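Local coordinates for spore germination protein B3 (Bacillus subtilis subsp. subtilis, PDB 3N54) that takes part in the spore's germination response to a mixture of L-asparagine, glucose, fructose and potassium ions, as a membrane lipoprotein component of a germinant receptor, at residues A[235-247]-A[306-318]. Residues are numbered along the deposited sequence; the frame is centred on the assembly and turned at random.
Sequences KIKPVIENGKPVF and LSDHIRIQHPDYW. With SO4 (sulfate ion), chain J.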
ATOM      1  N   LYS A 235      -3.179 -15.235 -17.263  1.00 77.75           N
ATOM      2  CA  LYS A 235      -1.955 -15.930 -17.643  1.00 80.56           C
ATOM      3  C   LYS A 235      -1.002 -14.908 -18.245  1.00 78.49           C
ATOM      4  O   LYS A 235      -1.392 -14.137 -19.121  1.00 77.48           O
ATOM      5  CB  LYS A 235      -2.241 -17.051 -18.642  1.00 85.99           C
ATOM      6  CG  LYS A 235      -2.889 -18.286 -18.028  1.00 89.97           C
ATOM      7  CD  LYS A 235      -2.971 -19.433 -19.037  1.00 96.67           C
ATOM      8  CE  LYS A 235      -3.486 -20.722 -18.401  1.00101.13           C
ATOM      9  NZ  LYS A 235      -2.601 -21.229 -17.309  1.00101.33           N
ATOM     10  N   ILE A 236       0.240 -14.896 -17.763  1.00 78.03           N
ATOM     11  CA  ILE A 236       1.248 -13.958 -18.240  1.00 76.83           C
ATOM     12  C   ILE A 236       2.415 -14.705 -18.864  1.00 80.97           C
ATOM     13  O   ILE A 236       3.059 -15.516 -18.205  1.00 82.79           O
ATOM     14  CB  ILE A 236       1.780 -13.077 -17.101  1.00 72.92           C
ATOM     15  CG1 ILE A 236       0.638 -12.286 -16.457  1.00 69.44           C
ATOM     16  CG2 ILE A 236       2.837 -12.126 -17.620  1.00 72.05           C
ATOM     17  CD1 ILE A 236       1.090 -11.321 -15.382  1.00 65.46           C
ATOM     18  N   LYS A 237       2.687 -14.420 -20.135  1.00 83.30           N
ATOM     19  CA  LYS A 237       3.775 -15.055 -20.866  1.00 87.78           C
ATOM     20  C   LYS A 237       4.747 -13.992 -21.384  1.00 87.10           C
ATOM     21  O   LYS A 237       4.473 -13.340 -22.390  1.00 87.33           O
ATOM     22  CB  LYS A 237       3.217 -15.882 -22.029  1.00 92.57           C
ATOM     23  CG  LYS A 237       4.267 -16.668 -22.796  1.00 98.37           C
ATOM     24  CD  LYS A 237       3.644 -17.540 -23.878  1.00104.36           C
ATOM     25  CE  LYS A 237       4.693 -18.430 -24.533  1.00110.59           C
ATOM     26  NZ  LYS A 237       4.117 -19.306 -25.594  1.00117.09           N
ATOM     27  N   PRO A 238       5.874 -13.792 -20.681  1.00 86.54           N
ATOM     28  CA  PRO A 238       6.874 -12.846 -21.169  1.00 86.87           C
ATOM     29  C   PRO A 238       7.764 -13.457 -22.250  1.00 92.53           C
ATOM     30  O   PRO A 238       8.213 -14.592 -22.103  1.00 95.77           O
ATOM     31  CB  PRO A 238       7.696 -12.529 -19.918  1.00 84.37           C
ATOM     32  CG  PRO A 238       7.563 -13.725 -19.067  1.00 85.13           C
ATOM     33  CD  PRO A 238       6.201 -14.291 -19.334  1.00 85.37           C
ATOM     34  N   VAL A 239       8.001 -12.704 -23.321  1.00 94.34           N
ATOM     35  CA  VAL A 239       8.876 -13.122 -24.411  1.00100.21           C
ATOM     36  C   VAL A 239       9.911 -12.031 -24.653  1.00100.79           C
ATOM     37  O   VAL A 239       9.552 -10.861 -24.784  1.00 98.06           O
ATOM     38  CB  VAL A 239       8.094 -13.362 -25.717  1.00103.34           C
ATOM     39  CG1 VAL A 239       9.037 -13.785 -26.828  1.00109.27           C
ATOM     40  CG2 VAL A 239       7.010 -14.408 -25.515  1.00103.74           C
ATOM     41  N   ILE A 240      11.187 -12.407 -24.714  1.00104.94           N
ATOM     42  CA  ILE A 240      12.252 -11.435 -24.955  1.00106.38           C
ATOM     43  C   ILE A 240      12.450 -11.290 -26.452  1.00111.74           C
ATOM     44  O   ILE A 240      12.773 -12.266 -27.132  1.00116.98           O
ATOM     45  CB  ILE A 240      13.590 -11.837 -24.306  1.00108.21           C
ATOM     46  CG1 ILE A 240      13.509 -11.749 -22.783  1.00103.80           C
ATOM     47  CG2 ILE A 240      14.699 -10.912 -24.783  1.00110.29           C
ATOM     48  CD1 ILE A 240      12.542 -12.713 -22.142  1.00102.43           C
ATOM     49  N   GLU A 241      12.260 -10.077 -26.969  1.00111.28           N
ATOM     50  CA  GLU A 241      12.397  -9.840 -28.402  1.00116.54           C
ATOM     51  C   GLU A 241      12.484  -8.351 -28.768  1.00115.86           C
ATOM     52  O   GLU A 241      11.451  -7.693 -28.893  1.00113.04           O
ATOM     53  CB  GLU A 241      11.231 -10.501 -29.160  1.00117.91           C
ATOM     54  CG  GLU A 241       9.838 -10.260 -28.560  1.00112.63           C
ATOM     55  CD  GLU A 241       8.722 -10.861 -29.404  1.00115.03           C
ATOM     56  OE1 GLU A 241       7.604 -10.297 -29.403  1.00111.97           O
ATOM     57  OE2 GLU A 241       8.964 -11.891 -30.072  1.00120.43           O
ATOM     58  N   ASN A 242      13.689  -7.790 -28.917  1.00118.88           N
ATOM     59  CA  ASN A 242      14.975  -8.438 -28.651  1.00122.41           C
ATOM     60  C   ASN A 242      15.779  -7.499 -27.767  1.00120.19           C
ATOM     61  O   ASN A 242      16.007  -6.342 -28.124  1.00120.89           O
ATOM     62  CB  ASN A 242      15.752  -8.725 -29.935  1.00129.85           C
ATOM     63  CG  ASN A 242      15.193  -9.903 -30.721  1.00133.78           C
ATOM     64  OD1 ASN A 242      15.886 -10.900 -30.938  1.00138.65           O
ATOM     65  ND2 ASN A 242      13.940  -9.793 -31.152  1.00132.71           N
ATOM     66  N   GLY A 243      16.198  -7.995 -26.607  1.00117.88           N
ATOM     67  CA  GLY A 243      16.886  -7.174 -25.618  1.00115.56           C
ATOM     68  C   GLY A 243      15.904  -6.592 -24.615  1.00108.83           C
ATOM     69  O   GLY A 243      16.271  -6.328 -23.471  1.00106.48           O
ATOM     70  N   LYS A 244      14.660  -6.389 -25.052  1.00106.13           N
ATOM     71  CA  LYS A 244      13.591  -5.866 -24.208  1.00100.10           C
ATOM     72  C   LYS A 244      12.524  -6.953 -24.066  1.00 97.66           C
ATOM     73  O   LYS A 244      12.344  -7.759 -24.980  1.00100.67           O
ATOM     74  CB  LYS A 244      12.961  -4.612 -24.826  1.00 99.32           C
ATOM     75  CG  LYS A 244      13.907  -3.736 -25.659  1.00104.33           C
ATOM     76  CD  LYS A 244      15.041  -3.125 -24.842  1.00105.72           C
ATOM     77  CE  LYS A 244      16.190  -2.665 -25.747  1.00112.04           C
ATOM     78  NZ  LYS A 244      15.745  -1.790 -26.878  1.00114.30           N
ATOM     79  N   PRO A 245      11.810  -6.985 -22.927  1.00 92.37           N
ATOM     80  CA  PRO A 245      10.751  -7.981 -22.773  1.00 90.51           C
ATOM     81  C   PRO A 245       9.405  -7.528 -23.340  1.00 88.08           C
ATOM     82  O   PRO A 245       9.132  -6.330 -23.404  1.00 86.22           O
ATOM     83  CB  PRO A 245      10.639  -8.156 -21.249  1.00 86.97           C
ATOM     84  CG  PRO A 245      11.535  -7.112 -20.627  1.00 86.40           C
ATOM     85  CD  PRO A 245      11.979  -6.183 -21.707  1.00 88.98           C
ATOM     86  N   VAL A 246       8.588  -8.491 -23.756  1.00 88.35           N
ATOM     87  CA  VAL A 246       7.226  -8.230 -24.208  1.00 86.29           C
ATOM     88  C   VAL A 246       6.291  -9.159 -23.436  1.00 83.98           C
ATOM     89  O   VAL A 246       6.331 -10.376 -23.618  1.00 86.75           O
ATOM     90  CB  VAL A 246       7.054  -8.466 -25.719  1.00 90.59           C
ATOM     91  CG1 VAL A 246       5.594  -8.292 -26.122  1.00 88.85           C
ATOM     92  CG2 VAL A 246       7.943  -7.519 -26.516  1.00 92.97           C
ATOM     93  N   PHE A 247       5.464  -8.581 -22.570  1.00 79.11           N
ATOM     94  CA  PHE A 247       4.531  -9.354 -21.756  1.00 77.03           C
ATOM     95  C   PHE A 247       3.227  -9.622 -22.490  1.00 77.17           C
ATOM     96  O   PHE A 247       2.503  -8.691 -22.825  1.00 75.47           O
ATOM     97  CB  PHE A 247       4.214  -8.627 -20.443  1.00 72.76           C
ATOM     98  CG  PHE A 247       5.271  -8.781 -19.385  1.00 72.71           C
ATOM     99  CD1 PHE A 247       5.262  -9.873 -18.534  1.00 73.46           C
ATOM    100  CD2 PHE A 247       6.260  -7.826 -19.227  1.00 72.86           C
ATOM    101  CE1 PHE A 247       6.231 -10.020 -17.550  1.00 73.31           C
ATOM    102  CE2 PHE A 247       7.234  -7.964 -18.245  1.00 72.78           C
ATOM    103  CZ  PHE A 247       7.219  -9.063 -17.407  1.00 72.79           C
ATOM    104  N   LEU A 306       5.813  -8.124 -11.634  1.00 54.56           N
ATOM    105  CA  LEU A 306       5.957  -8.589 -13.021  1.00 57.44           C
ATOM    106  C   LEU A 306       7.332  -9.228 -13.199  1.00 60.75           C
ATOM    107  O   LEU A 306       7.488 -10.170 -13.973  1.00 63.28           O
ATOM    108  CB  LEU A 306       5.778  -7.460 -14.049  1.00 56.83           C
ATOM    109  CG  LEU A 306       4.388  -7.087 -14.585  1.00 56.35           C
ATOM    110  CD1 LEU A 306       3.620  -8.310 -15.087  1.00 58.53           C
ATOM    111  CD2 LEU A 306       3.583  -6.370 -13.548  1.00 55.49           C
ATOM    112  N   SER A 307       8.322  -8.694 -12.486  1.00 61.63           N
ATOM    113  CA  SER A 307       9.681  -9.237 -12.477  1.00 65.08           C
ATOM    114  C   SER A 307       9.723 -10.747 -12.245  1.00 68.02           C
ATOM    115  O   SER A 307      10.522 -11.453 -12.856  1.00 70.86           O
ATOM    116  CB  SER A 307      10.503  -8.557 -11.385  1.00 64.42           C
ATOM    117  OG  SER A 307       9.850  -8.659 -10.134  1.00 62.18           O
ATOM    118  N   ASP A 308       8.868 -11.236 -11.353  1.00 68.00           N
ATOM    119  CA  ASP A 308       8.850 -12.660 -11.011  1.00 71.19           C
ATOM    120  C   ASP A 308       8.520 -13.564 -12.197  1.00 74.43           C
ATOM    121  O   ASP A 308       9.002 -14.694 -12.265  1.00 77.70           O
ATOM    122  CB  ASP A 308       7.868 -12.927  -9.863  1.00 69.77           C
ATOM    123  CG  ASP A 308       8.371 -12.398  -8.531  1.00 69.25           C
ATOM    124  OD1 ASP A 308       9.597 -12.189  -8.387  1.00 70.96           O
ATOM    125  OD2 ASP A 308       7.537 -12.205  -7.620  1.00 68.66           O
ATOM    126  N   HIS A 309       7.716 -13.070 -13.130  1.00 74.32           N
ATOM    127  CA  HIS A 309       7.330 -13.870 -14.292  1.00 77.79           C
ATOM    128  C   HIS A 309       8.487 -14.080 -15.270  1.00 81.64           C
ATOM    129  O   HIS A 309       8.586 -15.148 -15.875  1.00 85.30           O
ATOM    130  CB  HIS A 309       6.114 -13.257 -14.987  1.00 76.00           C
ATOM    131  CG  HIS A 309       4.874 -13.318 -14.155  1.00 74.45           C
ATOM    132  ND1 HIS A 309       4.047 -14.421 -14.131  1.00 77.00           N
ATOM    133  CD2 HIS A 309       4.339 -12.429 -13.284  1.00 71.74           C
ATOM    134  CE1 HIS A 309       3.047 -14.201 -13.296  1.00 75.43           C
ATOM    135  NE2 HIS A 309       3.200 -12.999 -12.770  1.00 72.00           N
ATOM    136  N   ILE A 310       9.362 -13.087 -15.416  1.00 81.58           N
ATOM    137  CA  ILE A 310      10.538 -13.262 -16.273  1.00 85.83           C
ATOM    138  C   ILE A 310      11.622 -14.074 -15.553  1.00 88.53           C
ATOM    139  O   ILE A 310      12.457 -14.697 -16.201  1.00 92.58           O
ATOM    140  CB  ILE A 310      11.114 -11.922 -16.808  1.00 85.29           C
ATOM    141  CG1 ILE A 310      11.728 -11.076 -15.695  1.00 83.55           C
ATOM    142  CG2 ILE A 310      10.029 -11.124 -17.536  1.00 83.25           C
ATOM    143  CD1 ILE A 310      12.413  -9.842 -16.224  1.00 84.91           C
ATOM    144  N   ARG A 311      11.606 -14.064 -14.221  1.00 86.88           N
ATOM    145  CA  ARG A 311      12.537 -14.883 -13.438  1.00 89.55           C
ATOM    146  C   ARG A 311      12.265 -16.376 -13.662  1.00 93.11           C
ATOM    147  O   ARG A 311      13.194 -17.164 -13.813  1.00 96.75           O
ATOM    148  CB  ARG A 311      12.444 -14.540 -11.944  1.00 86.85           C
ATOM    149  CG  ARG A 311      13.291 -15.432 -11.035  1.00 89.99           C
ATOM    150  CD  ARG A 311      13.277 -14.958  -9.581  1.00 88.78           C
ATOM    151  NE  ARG A 311      11.923 -14.888  -9.032  1.00 87.24           N
ATOM    152  CZ  ARG A 311      11.206 -15.933  -8.619  1.00 89.20           C
ATOM    153  NH1 ARG A 311      11.691 -17.169  -8.685  1.00 93.42           N
ATOM    154  NH2 ARG A 311       9.980 -15.742  -8.140  1.00 87.62           N
ATOM    155  N   ILE A 312      10.986 -16.744 -13.701  1.00 92.47           N
ATOM    156  CA  ILE A 312      10.571 -18.136 -13.886  1.00 96.28           C
ATOM    157  C   ILE A 312      10.724 -18.590 -15.342  1.00100.35           C
ATOM    158  O   ILE A 312      11.276 -19.656 -15.605  1.00105.01           O
ATOM    159  CB  ILE A 312       9.104 -18.354 -13.437  1.00 94.48           C
ATOM    160  CG1 ILE A 312       8.927 -17.998 -11.957  1.00 91.47           C
ATOM    161  CG2 ILE A 312       8.685 -19.802 -13.652  1.00 99.01           C
ATOM    162  CD1 ILE A 312       7.477 -17.969 -11.499  1.00 89.18           C
ATOM    163  N   GLN A 313      10.237 -17.780 -16.279  1.00 99.12           N
ATOM    164  CA  GLN A 313      10.285 -18.126 -17.705  1.00103.19           C
ATOM    165  C   GLN A 313      11.651 -17.913 -18.351  1.00105.97           C
ATOM    166  O   GLN A 313      12.006 -18.646 -19.273  1.00110.90           O
ATOM    167  CB  GLN A 313       9.240 -17.332 -18.503  1.00101.17           C
ATOM    168  CG  GLN A 313       7.843 -17.943 -18.548  1.00102.12           C
ATOM    169  CD  GLN A 313       7.177 -18.017 -17.190  1.00 99.86           C
ATOM    170  OE1 GLN A 313       7.614 -18.762 -16.315  1.00102.21           O
ATOM    171  NE2 GLN A 313       6.095 -17.259 -17.015  1.00 96.93           N
ATOM    172  N   HIS A 314      12.407 -16.917 -17.890  1.00103.41           N
ATOM    173  CA  HIS A 314      13.698 -16.592 -18.512  1.00106.40           C
ATOM    174  C   HIS A 314      14.804 -16.247 -17.505  1.00105.70           C
ATOM    175  O   HIS A 314      15.212 -15.090 -17.403  1.00103.33           O
ATOM    176  CB  HIS A 314      13.501 -15.452 -19.518  1.00105.33           C
ATOM    177  CG  HIS A 314      12.563 -15.799 -20.632  1.00107.11           C
ATOM    178  ND1 HIS A 314      12.924 -16.618 -21.680  1.00112.52           N
ATOM    179  CD2 HIS A 314      11.271 -15.455 -20.851  1.00104.43           C
ATOM    180  CE1 HIS A 314      11.899 -16.758 -22.501  1.00113.45           C
ATOM    181  NE2 HIS A 314      10.885 -16.059 -22.024  1.00108.66           N
ATOM    182  N   PRO A 315      15.306 -17.263 -16.773  1.00108.33           N
ATOM    183  CA  PRO A 315      16.359 -17.095 -15.758  1.00108.40           C
ATOM    184  C   PRO A 315      17.649 -16.420 -16.249  1.00111.07           C
ATOM    185  O   PRO A 315      18.206 -15.586 -15.534  1.00108.98           O
ATOM    186  CB  PRO A 315      16.663 -18.536 -15.332  1.00112.05           C
ATOM    187  CG  PRO A 315      15.433 -19.287 -15.615  1.00112.13           C
ATOM    188  CD  PRO A 315      14.819 -18.655 -16.822  1.00111.41           C
ATOM    189  N   ASP A 316      18.124 -16.789 -17.437  1.00116.26           N
ATOM    190  CA  ASP A 316      19.364 -16.216 -17.976  1.00119.86           C
ATOM    191  C   ASP A 316      19.221 -14.718 -18.211  1.00117.29           C
ATOM    192  O   ASP A 316      20.039 -13.931 -17.734  1.00116.88           O
ATOM    193  CB  ASP A 316      19.785 -16.915 -19.277  1.00125.84           C
ATOM    194  CG  ASP A 316      20.258 -18.348 -19.056  1.00130.29           C
ATOM    195  OD1 ASP A 316      20.578 -18.720 -17.905  1.00129.06           O
ATOM    196  OD2 ASP A 316      20.321 -19.104 -20.047  1.00135.32           O
ATOM    197  N   TYR A 317      18.182 -14.334 -18.946  1.00116.29           N
ATOM    198  CA  TYR A 317      17.884 -12.924 -19.187  1.00113.95           C
ATOM    199  C   TYR A 317      17.704 -12.191 -17.857  1.00109.92           C
ATOM    200  O   TYR A 317      18.251 -11.106 -17.656  1.00109.09           O
ATOM    201  CB  TYR A 317      16.625 -12.785 -20.049  1.00112.45           C
ATOM    202  CG  TYR A 317      16.253 -11.358 -20.388  1.00109.56           C
ATOM    203  CD1 TYR A 317      16.840 -10.702 -21.466  1.00112.48           C
ATOM    204  CD2 TYR A 317      15.306 -10.669 -19.637  1.00104.15           C
ATOM    205  CE1 TYR A 317      16.498  -9.394 -21.784  1.00110.51           C
ATOM    206  CE2 TYR A 317      14.957  -9.362 -19.944  1.00102.01           C
ATOM    207  CZ  TYR A 317      15.555  -8.730 -21.017  1.00105.29           C
ATOM    208  OH  TYR A 317      15.208  -7.434 -21.322  1.00103.53           O
ATOM    209  N   TRP A 318      16.946 -12.804 -16.951  1.00108.28           N
ATOM    210  CA  TRP A 318      16.707 -12.235 -15.625  1.00105.22           C
ATOM    211  C   TRP A 318      18.020 -11.927 -14.908  1.00107.95           C
ATOM    212  O   TRP A 318      18.173 -10.854 -14.328  1.00105.75           O
ATOM    213  CB  TRP A 318      15.837 -13.181 -14.786  1.00103.24           C
ATOM    214  CG  TRP A 318      15.635 -12.745 -13.367  1.00 99.26           C
ATOM    215  CD1 TRP A 318      15.983 -13.437 -12.242  1.00 99.22           C
ATOM    216  CD2 TRP A 318      15.058 -11.515 -12.918  1.00 94.69           C
ATOM    217  NE1 TRP A 318      15.646 -12.720 -11.121  1.00 95.47           N
ATOM    218  CE2 TRP A 318      15.076 -11.535 -11.506  1.00 92.97           C
ATOM    219  CE3 TRP A 318      14.521 -10.399 -13.569  1.00 92.67           C
ATOM    220  CZ2 TRP A 318      14.586 -10.480 -10.736  1.00 89.54           C
ATOM    221  CZ3 TRP A 318      14.031  -9.350 -12.802  1.00 89.33           C
ATOM    222  CH2 TRP A 318      14.066  -9.399 -11.400  1.00 87.72           C
TER
HETATM  223  S   SO4 J   9      16.409 -17.738 -20.864  1.00 89.15           S
HETATM  224  O1  SO4 J   9      17.427 -18.023 -21.869  1.00 89.54           O
HETATM  225  O2  SO4 J   9      16.520 -16.328 -20.505  1.00 89.01           O
HETATM  226  O3  SO4 J   9      15.084 -18.042 -21.393  1.00 88.69           O
HETATM  227  O4  SO4 J   9      16.639 -18.568 -19.686  1.00 89.29           O
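The beta-hairpin tip where strand 223-240 turns back into strand 245-258, part of the mixed sheet of the C-terminal domain, is a worked example of a sheet face packed against two successive short helices, 306-313 and 315-321. The axes of segment 235-240 and helix 306-313 cross at -66°, and alternate strand residues Ile-236, Pro-238 and Ile-240 face the helices. At one end Leu-306 CD1 lies over a face of the Phe-247 ring and also meets Ile-236 CD1 at 3.9 Å, while that same Ile-236 methyl covers a face of the His-309 imidazole. Ile-310 CG2 meets both Phe-247 CZ (3.5 Å) and Pro-238 CB (3.6 Å), which lie on the same side of the methyl; Phe-334 packs its ring nearly parallel to Phe-247, and Trp-325 of helix 325-331 touches Ile-310. Farther along, Ile-240 splits its contacts: CD1 sits over the His-314 ring, and CG1 stands 3.6 Å above the centre of the Tyr-317 ring. Tyr-317 swings its ring away from its own backbone N (chi1 -178°), which carries the hydroxyl to the hairpin turn. There Tyr-317 OH donates to Gly-243 O at 2.6 Å, from above the carbonyl plane. A phenylalanine in its place would probably keep the cover on Ile-240 but leave the Gly-243 carbonyl without its hydroxyl donor. His-314, the N-cap residue of the second helix, uses both ring nitrogens: NE2 donates a weak, bent hydrogen bond to Pro-238 O (N-H...O angle 133°), whereas ND1 donates to sulfate O3 at 2.6 Å. The sulfate, probably from the crystallisation liquor, also accepts Asp-316 N through O4 and Tyr-317 N through O2.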